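Local coordinates for probable glutathione S-transferase 5 (PDB 1ZL9), which conjugates reduced glutathione to a wide range of hydrophobic electrophiles, and may take part in detoxifying reactive oxygen species produced during bacterial infection, at residues D95-Y100 with T156-A161; N91-Q96 with G136-F141; N140-S145 with P180-H185. One frame throughout, in Å; residues are numbered along the deposited sequence.

All three contacts lie in the all-helical C-terminal half of the subunit and run in a chain from the glutathione site outward. Interactions 1 and 2 both use helix 84-112, with centres about 7 Å apart, and they touch directly: I158 CD1 lies 3.6 Å from A94 CA. Interactions 2 and 3 share helix 119-145, their centres about 10 Å apart, and V139 CG2 is 3.6 Å from L182 CD2. A weak hydrogen bond from H185 to the D159 carbonyl ties interaction 3 back to interaction 1. D99 of interaction 1 binds glutathione held by the second subunit; interaction 2 packs against that subunit, the Q96 side chain about 5 Å from glutathione, and interaction 3 is farther off.

Interaction 1: D95-Y100 with T156-A161; sequences DQYKDY and TWIDLA. With GSH (glutathione), chain D.
The ring of Y97 carries this contact: it reaches out from helix 84-112 and lands on I158 and A161, near the start of helix 157-171. T156 sits at the N-cap of that helix. Its backbone N gives a nearly straight hydrogen bond (171°) to D159 OD2, 2.9 Å away, arriving on the anti side of the carboxylate and tilted 17° from its plane. This is one half of a capping box, and the sequence TWID fits the S/T-x-x-D pattern found at this helix start in glutathione transferases. W157 makes no contact with Y97; its indole packs on helices 66-76 and 16-25, while NE1 bonds to N80. I158 makes the first apolar touch through the end of its longer branch, CD1 lying 4.4 Å from Y97 CD2. D159 holds its other carboxylate oxygen against L150 N, which joins the helix start to the loop before it. A161 then presents CB to Y97 CE2 at 4.3 Å, so ring neighbours CD2 and CE2 meet residues three apart, about one turn, on the partner helix. Both touches are loose. With CG anti to the backbone N (chi1 178°), Y97 extends far enough for OH to bind a water at 2.8 Å, and that water donates to A161 O, also at 2.8 Å, giving the hydroxyl an indirect grip on the helix backbone. On another side of helix 84-112, D99 OD2 accepts a 2.6 Å hydrogen bond from N1, the gamma-glutamyl amine of a glutathione whose other partners, among them S66 and W39, belong to the second subunit. An aspartate reaching across the dimer to this amine is a feature of the glutathione site in several classes of cytosolic glutathione transferase.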
loop_
_atom_site.group_PDB
_atom_site.type_symbol
_atom_site.label_atom_id
_atom_site.label_comp_id
_atom_site.label_asym_id
_atom_site.label_seq_id
_atom_site.Cartn_x
_atom_site.Cartn_y
_atom_site.Cartn_z
ATOM N N ASP A 95 3.746 -1.157 -4.259
ATOM C CA ASP A 95 4.068 -0.906 -2.855
ATOM C C ASP A 95 5.492 -0.421 -2.665
ATOM O O ASP A 95 5.750 0.405 -1.778
ATOM C CB ASP A 95 3.808 -2.147 -2.014
ATOM C CG ASP A 95 2.308 -2.307 -1.691
ATOM O OD1 ASP A 95 1.468 -1.572 -2.299
ATOM O OD2 ASP A 95 1.900 -3.107 -0.813
ATOM N N GLN A 96 6.439 -0.918 -3.466
ATOM C CA GLN A 96 7.786 -0.363 -3.390
ATOM C C GLN A 96 7.772 1.097 -3.882
ATOM O O GLN A 96 8.527 1.913 -3.446
ATOM C CB GLN A 96 8.785 -1.193 -4.222
ATOM C CG GLN A 96 10.233 -0.815 -4.028
ATOM C CD GLN A 96 10.762 -1.018 -2.665
ATOM O OE1 GLN A 96 11.717 -0.321 -2.262
ATOM N NE2 GLN A 96 10.227 -1.955 -1.949
ATOM N N TYR A 97 6.943 1.390 -4.874
ATOM C CA TYR A 97 6.723 2.746 -5.348
ATOM C C TYR A 97 6.175 3.690 -4.248
ATOM O O TYR A 97 6.586 4.842 -4.118
ATOM C CB TYR A 97 5.766 2.689 -6.558
ATOM C CG TYR A 97 5.407 4.038 -7.115
ATOM C CD1 TYR A 97 6.394 4.949 -7.461
ATOM C CD2 TYR A 97 4.099 4.366 -7.424
ATOM C CE1 TYR A 97 6.092 6.180 -7.958
ATOM C CE2 TYR A 97 3.779 5.660 -8.015
ATOM C CZ TYR A 97 4.822 6.539 -8.267
ATOM O OH TYR A 97 4.633 7.816 -8.823
ATOM N N LYS A 98 5.248 3.215 -3.447
ATOM C CA LYS A 98 4.848 3.944 -2.241
ATOM C C LYS A 98 5.990 4.223 -1.300
ATOM O O LYS A 98 6.038 5.301 -0.744
ATOM C CB LYS A 98 3.825 3.159 -1.415
ATOM C CG LYS A 98 2.457 3.550 -1.484
ATOM C CD LYS A 98 1.670 2.987 -0.252
ATOM C CE LYS A 98 0.178 2.789 -0.572
ATOM N NZ LYS A 98 -0.579 4.052 -0.609
ATOM N N ASP A 99 6.861 3.233 -1.040
ATOM C CA ASP A 99 8.047 3.439 -0.189
ATOM C C ASP A 99 8.983 4.518 -0.778
ATOM O O ASP A 99 9.458 5.361 -0.078
ATOM C CB ASP A 99 8.813 2.130 0.008
ATOM C CG ASP A 99 8.053 1.110 0.838
ATOM O OD1 ASP A 99 7.050 1.482 1.495
ATOM O OD2 ASP A 99 8.447 -0.098 0.937
ATOM N N TYR A 100 9.224 4.485 -2.089
ATOM C CA TYR A 100 10.016 5.488 -2.755
ATOM C C TYR A 100 9.359 6.837 -2.554
ATOM O O TYR A 100 10.020 7.816 -2.212
ATOM C CB TYR A 100 10.102 5.184 -4.257
ATOM C CG TYR A 100 10.345 6.360 -5.172
ATOM C CD1 TYR A 100 11.565 7.018 -5.168
ATOM C CD2 TYR A 100 9.377 6.793 -6.076
ATOM C CE1 TYR A 100 11.777 8.137 -6.044
ATOM C CE2 TYR A 100 9.590 7.861 -6.935
ATOM C CZ TYR A 100 10.793 8.511 -6.938
ATOM O OH TYR A 100 11.040 9.566 -7.800
ATOM N N THR A 156 0.089 -3.019 -17.583
ATOM C CA THR A 156 -0.627 -3.003 -16.316
ATOM C C THR A 156 -0.644 -1.564 -15.790
ATOM O O THR A 156 0.076 -0.681 -16.281
ATOM C CB THR A 156 -0.014 -3.911 -15.269
ATOM O OG1 THR A 156 1.334 -3.536 -14.989
ATOM C CG2 THR A 156 0.022 -5.330 -15.716
ATOM N N TRP A 157 -1.460 -1.326 -14.772
ATOM C CA TRP A 157 -1.585 0.044 -14.225
ATOM C C TRP A 157 -0.283 0.586 -13.626
ATOM O O TRP A 157 -0.085 1.802 -13.576
ATOM C CB TRP A 157 -2.745 0.105 -13.241
ATOM C CG TRP A 157 -2.593 -0.560 -11.927
ATOM C CD1 TRP A 157 -2.991 -1.783 -11.582
ATOM C CD2 TRP A 157 -2.073 0.048 -10.720
ATOM N NE1 TRP A 157 -2.705 -2.028 -10.251
ATOM C CE2 TRP A 157 -2.145 -0.910 -9.698
ATOM C CE3 TRP A 157 -1.544 1.301 -10.423
ATOM C CZ2 TRP A 157 -1.807 -0.630 -8.366
ATOM C CZ3 TRP A 157 -1.148 1.557 -9.149
ATOM C CH2 TRP A 157 -1.310 0.606 -8.109
ATOM N N ILE A 158 0.628 -0.286 -13.194
ATOM C CA ILE A 158 1.875 0.219 -12.646
ATOM C C ILE A 158 2.714 0.800 -13.773
ATOM O O ILE A 158 3.446 1.743 -13.535
ATOM C CB ILE A 158 2.607 -0.838 -11.743
ATOM C CG1 ILE A 158 3.743 -0.172 -10.933
ATOM C CG2 ILE A 158 3.172 -2.031 -12.570
ATOM C CD1 ILE A 158 3.334 0.882 -9.930
ATOM N N ASP A 159 2.576 0.284 -15.005
ATOM C CA ASP A 159 3.199 0.935 -16.172
ATOM C C ASP A 159 2.696 2.389 -16.318
ATOM O O ASP A 159 3.454 3.299 -16.608
ATOM C CB ASP A 159 2.862 0.214 -17.436
ATOM C CG ASP A 159 3.536 -1.131 -17.563
ATOM O OD1 ASP A 159 4.803 -1.243 -17.438
ATOM O OD2 ASP A 159 2.838 -2.109 -17.888
ATOM N N LEU A 160 1.380 2.568 -16.183
ATOM C CA LEU A 160 0.796 3.891 -16.318
ATOM C C LEU A 160 1.347 4.830 -15.262
ATOM O O LEU A 160 1.691 5.984 -15.585
ATOM C CB LEU A 160 -0.757 3.860 -16.222
ATOM C CG LEU A 160 -1.409 3.106 -17.378
ATOM C CD1 LEU A 160 -2.871 2.843 -17.115
ATOM C CD2 LEU A 160 -1.356 3.771 -18.708
ATOM N N ALA A 161 1.376 4.367 -14.026
ATOM C CA ALA A 161 1.830 5.205 -12.910
ATOM C C ALA A 161 3.320 5.549 -13.054
ATOM O O ALA A 161 3.724 6.730 -12.916
ATOM C CB ALA A 161 1.517 4.586 -11.517
HETATM N N1 GSH D . 7.051 -1.734 2.432
HETATM C CA1 GSH D . 7.789 -2.764 3.083
HETATM C C1 GSH D . 6.958 -3.948 3.386
HETATM O O11 GSH D . 7.263 -5.295 3.301
HETATM O O12 GSH D . 5.729 -3.736 3.843
HETATM C CB1 GSH D . 8.756 -2.401 4.133
HETATM C CG1 GSH D . 9.809 -3.515 4.235
HETATM C CD1 GSH D . 10.805 -3.230 5.352
HETATM O OE1 GSH D . 10.866 -1.977 5.838
HETATM N N2 GSH D . 11.584 -4.194 5.816
HETATM C CA2 GSH D . 12.525 -4.019 6.926
HETATM C C2 GSH D . 13.883 -4.543 6.600
HETATM O O2 GSH D . 13.989 -5.738 5.955
HETATM C CB2 GSH D . 11.966 -4.792 8.099
HETATM S SG2 GSH D . 13.065 -4.588 9.512
HETATM N N3 GSH D . 14.965 -3.889 6.974
HETATM C CA3 GSH D . 16.296 -4.432 6.848
HETATM C C3 GSH D . 17.104 -3.803 5.748
HETATM O O31 GSH D . 16.550 -2.800 4.945
HETATM O O32 GSH D . 18.321 -4.213 5.496
HETATM O O HOH W 1 2.588 8.139 -10.774
#

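Interaction 2: N91-Q96 with G136-F141; sequences NSLADQ and GFLVNF
Facing each other at L93 and L138, whose CA atoms are 8.2 Å apart, the segments 91-96 and 136-141 run almost antiparallel: their short helix axes make 166° and approach to 11.5 Å. That wide gap is filled by large side chains. L93 does most of the work. Its CG sits over one face of the F141 ring, 3.9 Å from the centroid and only 10° off the normal, a well-centred CH-pi contact. The two side chains slide past each other in opposite directions, so the leucine lies flat along the ring and CD1 also comes within 4.0 Å of F141 CD2. The two methyls of L93 then straddle a single methyl of L138: CD2 is 3.8 Å from L138 CD2, with CD1 barely farther, and the two leucines meet at about a right angle. I158 of helix 157-171 covers L93 further, extending the same apolar layer.

One turn on, Q96 meets F137. Its chain bends at its second torsion and brings the amide beside the ring, OE1 3.8 Å from F137 CE1, with amide and ring planes 85° apart; this is van der Waals contact with no hydrogen bond across the pair. F50 of the second subunit completes this end of the contact: it meets the F137 ring edge-to-face and packs against S92 and Q96, while S92 OG bonds to A64 O of that subunit. An aromatic residue from one subunit set between two helices of its partner is consistent with the lock-and-key motif of glutathione transferase dimers.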
loop_
_atom_site.group_PDB
_atom_site.type_symbol
_atom_site.label_atom_id
_atom_site.label_comp_id
_atom_site.label_asym_id
_atom_site.label_seq_id
_atom_site.Cartn_x
_atom_site.Cartn_y
_atom_site.Cartn_z
ATOM N N ASN A 91 1.349 -5.586 -7.487
ATOM C CA ASN A 91 1.144 -5.130 -6.145
ATOM C C ASN A 91 2.496 -4.875 -5.438
ATOM O O ASN A 91 2.661 -3.883 -4.750
ATOM C CB ASN A 91 0.296 -6.139 -5.388
ATOM C CG ASN A 91 -0.263 -5.617 -4.063
ATOM O OD1 ASN A 91 0.077 -4.547 -3.565
ATOM N ND2 ASN A 91 -1.220 -6.353 -3.551
ATOM N N SER A 92 3.463 -5.783 -5.619
ATOM C CA SER A 92 4.732 -5.681 -4.943
ATOM C C SER A 92 5.456 -4.386 -5.440
ATOM O O SER A 92 5.951 -3.598 -4.684
ATOM C CB SER A 92 5.533 -6.954 -5.266
ATOM O OG SER A 92 6.788 -6.935 -4.622
ATOM N N LEU A 93 5.492 -4.181 -6.736
ATOM C CA LEU A 93 6.197 -2.994 -7.276
ATOM C C LEU A 93 5.502 -1.707 -6.906
ATOM O O LEU A 93 6.146 -0.674 -6.698
ATOM C CB LEU A 93 6.227 -3.076 -8.786
ATOM C CG LEU A 93 7.464 -2.632 -9.570
ATOM C CD1 LEU A 93 7.175 -2.231 -11.036
ATOM C CD2 LEU A 93 8.534 -1.838 -8.896
ATOM N N ALA A 94 4.177 -1.741 -6.872
ATOM C CA ALA A 94 3.377 -0.541 -6.592
ATOM C C ALA A 94 3.621 -0.167 -5.116
ATOM O O ALA A 94 3.728 1.008 -4.758
ATOM C CB ALA A 94 1.881 -0.812 -6.853
ATOM N N ASP A 95 3.746 -1.157 -4.259
ATOM C CA ASP A 95 4.068 -0.906 -2.855
ATOM C C ASP A 95 5.492 -0.421 -2.665
ATOM O O ASP A 95 5.750 0.405 -1.778
ATOM C CB ASP A 95 3.808 -2.147 -2.014
ATOM C CG ASP A 95 2.308 -2.307 -1.691
ATOM O OD1 ASP A 95 1.468 -1.572 -2.299
ATOM O OD2 ASP A 95 1.900 -3.107 -0.813
ATOM N N GLN A 96 6.439 -0.918 -3.466
ATOM C CA GLN A 96 7.786 -0.363 -3.390
ATOM C C GLN A 96 7.772 1.097 -3.882
ATOM O O GLN A 96 8.527 1.913 -3.446
ATOM C CB GLN A 96 8.785 -1.193 -4.222
ATOM C CG GLN A 96 10.233 -0.815 -4.028
ATOM C CD GLN A 96 10.762 -1.018 -2.665
ATOM O OE1 GLN A 96 11.717 -0.321 -2.262
ATOM N NE2 GLN A 96 10.227 -1.955 -1.949
ATOM N N GLY A 136 16.573 1.634 -10.001
ATOM C CA GLY A 136 17.367 0.421 -10.227
ATOM C C GLY A 136 16.476 -0.800 -10.090
ATOM O O GLY A 136 16.589 -1.738 -10.877
ATOM N N PHE A 137 15.523 -0.758 -9.159
ATOM C CA PHE A 137 14.591 -1.854 -9.069
ATOM C C PHE A 137 13.667 -1.901 -10.325
ATOM O O PHE A 137 13.328 -2.991 -10.808
ATOM C CB PHE A 137 13.737 -1.747 -7.839
ATOM C CG PHE A 137 14.485 -1.818 -6.549
ATOM C CD1 PHE A 137 14.101 -1.031 -5.494
ATOM C CD2 PHE A 137 15.505 -2.736 -6.352
ATOM C CE1 PHE A 137 14.805 -1.128 -4.232
ATOM C CE2 PHE A 137 16.174 -2.822 -5.100
ATOM C CZ PHE A 137 15.809 -2.014 -4.071
ATOM N N LEU A 138 13.262 -0.742 -10.840
ATOM C CA LEU A 138 12.413 -0.698 -12.023
ATOM C C LEU A 138 13.151 -1.404 -13.198
ATOM O O LEU A 138 12.571 -2.191 -13.946
ATOM C CB LEU A 138 12.042 0.713 -12.399
ATOM C CG LEU A 138 11.055 1.366 -11.410
ATOM C CD1 LEU A 138 10.902 2.852 -11.902
ATOM C CD2 LEU A 138 9.737 0.714 -11.455
ATOM N N VAL A 139 14.443 -1.131 -13.317
ATOM C CA VAL A 139 15.235 -1.744 -14.396
ATOM C C VAL A 139 15.265 -3.271 -14.268
ATOM O O VAL A 139 15.130 -3.964 -15.293
ATOM C CB VAL A 139 16.646 -1.163 -14.444
ATOM C CG1 VAL A 139 17.569 -1.944 -15.457
ATOM C CG2 VAL A 139 16.619 0.264 -14.812
ATOM N N ASN A 140 15.402 -3.777 -13.038
ATOM C CA ASN A 140 15.361 -5.203 -12.743
ATOM C C ASN A 140 14.047 -5.824 -13.204
ATOM O O ASN A 140 14.029 -6.878 -13.884
ATOM C CB ASN A 140 15.477 -5.497 -11.234
ATOM C CG ASN A 140 16.866 -5.195 -10.630
ATOM O OD1 ASN A 140 17.847 -4.978 -11.345
ATOM N ND2 ASN A 140 16.914 -5.112 -9.266
ATOM N N PHE A 141 12.936 -5.147 -12.902
ATOM C CA PHE A 141 11.613 -5.587 -13.390
ATOM C C PHE A 141 11.513 -5.593 -14.938
ATOM O O PHE A 141 10.992 -6.540 -15.515
ATOM C CB PHE A 141 10.480 -4.767 -12.780
ATOM C CG PHE A 141 9.977 -5.321 -11.496
ATOM C CD1 PHE A 141 10.789 -5.351 -10.362
ATOM C CD2 PHE A 141 8.745 -5.886 -11.435
ATOM C CE1 PHE A 141 10.305 -5.919 -9.153
ATOM C CE2 PHE A 141 8.237 -6.466 -10.231
ATOM C CZ PHE A 141 9.056 -6.496 -9.097
#

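Interaction 3: N140-S145 with P180-H185; sequences NFLKAS and PELKAH
Within the C-terminal helical domain of the transferase, L142 joins the last turns of helix 119-145 to the first turns of helix 180-191, reaching E181, L182 and H185. The short helix axes cross at 69° and stay 10.9 Å apart, and L142, which buries the most surface here, fills much of the gap. L142 points its fork straight at the partner. CD1 settles near the helix backbone and the base of its side chains, 3.9 Å from E181 O and 4.0 Å from E181 CB, and also meets L182 CD2 at 3.9 Å. The other methyl, CD2, approaches H185, 4.0 Å from ND1. One methyl thus serves E181 and L182, the other H185.

H185 swings back to receive it: with CG anti to the backbone N (chi1 166°), the imidazole leans towards helix 119-145. Its rotation is set from outside the pair, since ND1 makes a weak hydrogen bond to G148 O and NE2 a weak one to D159 O. Two carbonyl partners would tend to favour a protonated ring, although weak bonds make that tentative. L182 brings the end of its side chain to the contact and also packs on L138 and V139 of helix 119-145 and on I162 of helix 157-171, and so links this crossing to the domain core.

At the more solvent-exposed margin, K143 NZ and E181 OE2 come to 4.6 Å, opposite charges near enough to attract but beyond a salt bridge. At the end of helix 119-145, S145 OG bonds to L150 O, and L142 packs on L150 too. Packing of helix 180-191 across the end of helix 119-145, with helix 157-171 between them in the chain, belongs to the helical bundle of the glutathione transferase C-terminal domain.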
loop_
_atom_site.group_PDB
_atom_site.type_symbol
_atom_site.label_atom_id
_atom_site.label_comp_id
_atom_site.label_asym_id
_atom_site.label_seq_id
_atom_site.Cartn_x
_atom_site.Cartn_y
_atom_site.Cartn_z
ATOM N N ASN A 140 15.402 -3.777 -13.038
ATOM C CA ASN A 140 15.361 -5.203 -12.743
ATOM C C ASN A 140 14.047 -5.824 -13.204
ATOM O O ASN A 140 14.029 -6.878 -13.884
ATOM C CB ASN A 140 15.477 -5.497 -11.234
ATOM C CG ASN A 140 16.866 -5.195 -10.630
ATOM O OD1 ASN A 140 17.847 -4.978 -11.345
ATOM N ND2 ASN A 140 16.914 -5.112 -9.266
ATOM N N PHE A 141 12.936 -5.147 -12.902
ATOM C CA PHE A 141 11.613 -5.587 -13.390
ATOM C C PHE A 141 11.513 -5.593 -14.938
ATOM O O PHE A 141 10.992 -6.540 -15.515
ATOM C CB PHE A 141 10.480 -4.767 -12.780
ATOM C CG PHE A 141 9.977 -5.321 -11.496
ATOM C CD1 PHE A 141 10.789 -5.351 -10.362
ATOM C CD2 PHE A 141 8.745 -5.886 -11.435
ATOM C CE1 PHE A 141 10.305 -5.919 -9.153
ATOM C CE2 PHE A 141 8.237 -6.466 -10.231
ATOM C CZ PHE A 141 9.056 -6.496 -9.097
ATOM N N LEU A 142 11.953 -4.525 -15.592
ATOM C CA LEU A 142 11.941 -4.475 -17.050
ATOM C C LEU A 142 12.796 -5.625 -17.655
ATOM O O LEU A 142 12.394 -6.223 -18.652
ATOM C CB LEU A 142 12.452 -3.169 -17.584
ATOM C CG LEU A 142 11.562 -1.950 -17.332
ATOM C CD1 LEU A 142 12.304 -0.714 -17.769
ATOM C CD2 LEU A 142 10.305 -2.073 -18.098
ATOM N N LYS A 143 13.949 -5.903 -17.060
ATOM C CA LYS A 143 14.834 -6.962 -17.563
ATOM C C LYS A 143 14.196 -8.326 -17.324
ATOM O O LYS A 143 14.178 -9.182 -18.191
ATOM C CB LYS A 143 16.236 -6.850 -16.901
ATOM C CG LYS A 143 17.099 -5.760 -17.446
ATOM C CD LYS A 143 18.546 -5.760 -16.831
ATOM C CE LYS A 143 19.406 -4.680 -17.531
ATOM N NZ LYS A 143 20.405 -4.022 -16.617
ATOM N N ALA A 144 13.543 -8.513 -16.193
ATOM C CA ALA A 144 12.889 -9.758 -15.902
ATOM C C ALA A 144 11.695 -10.049 -16.796
ATOM O O ALA A 144 11.466 -11.204 -17.147
ATOM C CB ALA A 144 12.437 -9.829 -14.453
ATOM N N SER A 145 10.924 -9.013 -17.141
ATOM C CA SER A 145 9.759 -9.186 -17.968
ATOM C C SER A 145 10.111 -9.375 -19.451
ATOM O O SER A 145 9.410 -10.087 -20.159
ATOM C CB SER A 145 8.786 -8.016 -17.728
ATOM O OG SER A 145 8.165 -8.179 -16.421
ATOM N N PRO A 180 18.237 4.980 -18.946
ATOM C CA PRO A 180 17.685 5.151 -20.298
ATOM C C PRO A 180 16.496 4.212 -20.536
ATOM O O PRO A 180 15.597 4.554 -21.293
ATOM C CB PRO A 180 18.883 4.825 -21.226
ATOM C CG PRO A 180 19.869 4.083 -20.364
ATOM C CD PRO A 180 19.661 4.550 -18.937
ATOM N N GLU A 181 16.492 3.067 -19.863
ATOM C CA GLU A 181 15.436 2.117 -19.943
ATOM C C GLU A 181 14.076 2.711 -19.526
ATOM O O GLU A 181 13.054 2.343 -20.099
ATOM C CB GLU A 181 15.759 0.908 -19.048
ATOM C CG GLU A 181 17.099 0.192 -19.416
ATOM C CD GLU A 181 18.301 0.711 -18.591
ATOM O OE1 GLU A 181 18.249 1.821 -18.014
ATOM O OE2 GLU A 181 19.315 -0.001 -18.506
ATOM N N LEU A 182 14.073 3.575 -18.512
ATOM C CA LEU A 182 12.813 4.129 -17.972
ATOM C C LEU A 182 12.339 5.317 -18.774
ATOM O O LEU A 182 11.130 5.579 -18.842
ATOM C CB LEU A 182 12.930 4.482 -16.483
ATOM C CG LEU A 182 12.659 3.356 -15.528
ATOM C CD1 LEU A 182 11.228 2.805 -15.762
ATOM C CD2 LEU A 182 13.723 2.229 -15.602
ATOM N N LYS A 183 13.265 5.998 -19.463
ATOM C CA LYS A 183 12.871 6.974 -20.446
ATOM C C LYS A 183 12.248 6.298 -21.643
ATOM O O LYS A 183 11.267 6.809 -22.130
ATOM C CB LYS A 183 14.049 7.864 -20.864
ATOM C CG LYS A 183 13.761 8.748 -22.058
ATOM C CD LYS A 183 14.968 9.576 -22.428
ATOM C CE LYS A 183 14.749 10.379 -23.769
ATOM N NZ LYS A 183 14.264 11.742 -23.382
ATOM N N ALA A 184 12.810 5.166 -22.124
ATOM C CA ALA A 184 12.172 4.407 -23.180
ATOM C C ALA A 184 10.792 3.890 -22.726
ATOM O O ALA A 184 9.807 3.943 -23.501
ATOM C CB ALA A 184 13.033 3.256 -23.668
ATOM N N HIS A 185 10.709 3.384 -21.501
ATOM C CA HIS A 185 9.406 2.891 -20.984
ATOM C C HIS A 185 8.366 3.974 -20.974
ATOM O O HIS A 185 7.239 3.740 -21.469
ATOM C CB HIS A 185 9.578 2.258 -19.630
ATOM C CG HIS A 185 8.311 2.028 -18.869
ATOM N ND1 HIS A 185 7.670 0.810 -18.830
ATOM C CD2 HIS A 185 7.620 2.848 -18.047
ATOM C CE1 HIS A 185 6.593 0.913 -18.057
ATOM N NE2 HIS A 185 6.546 2.141 -17.568
#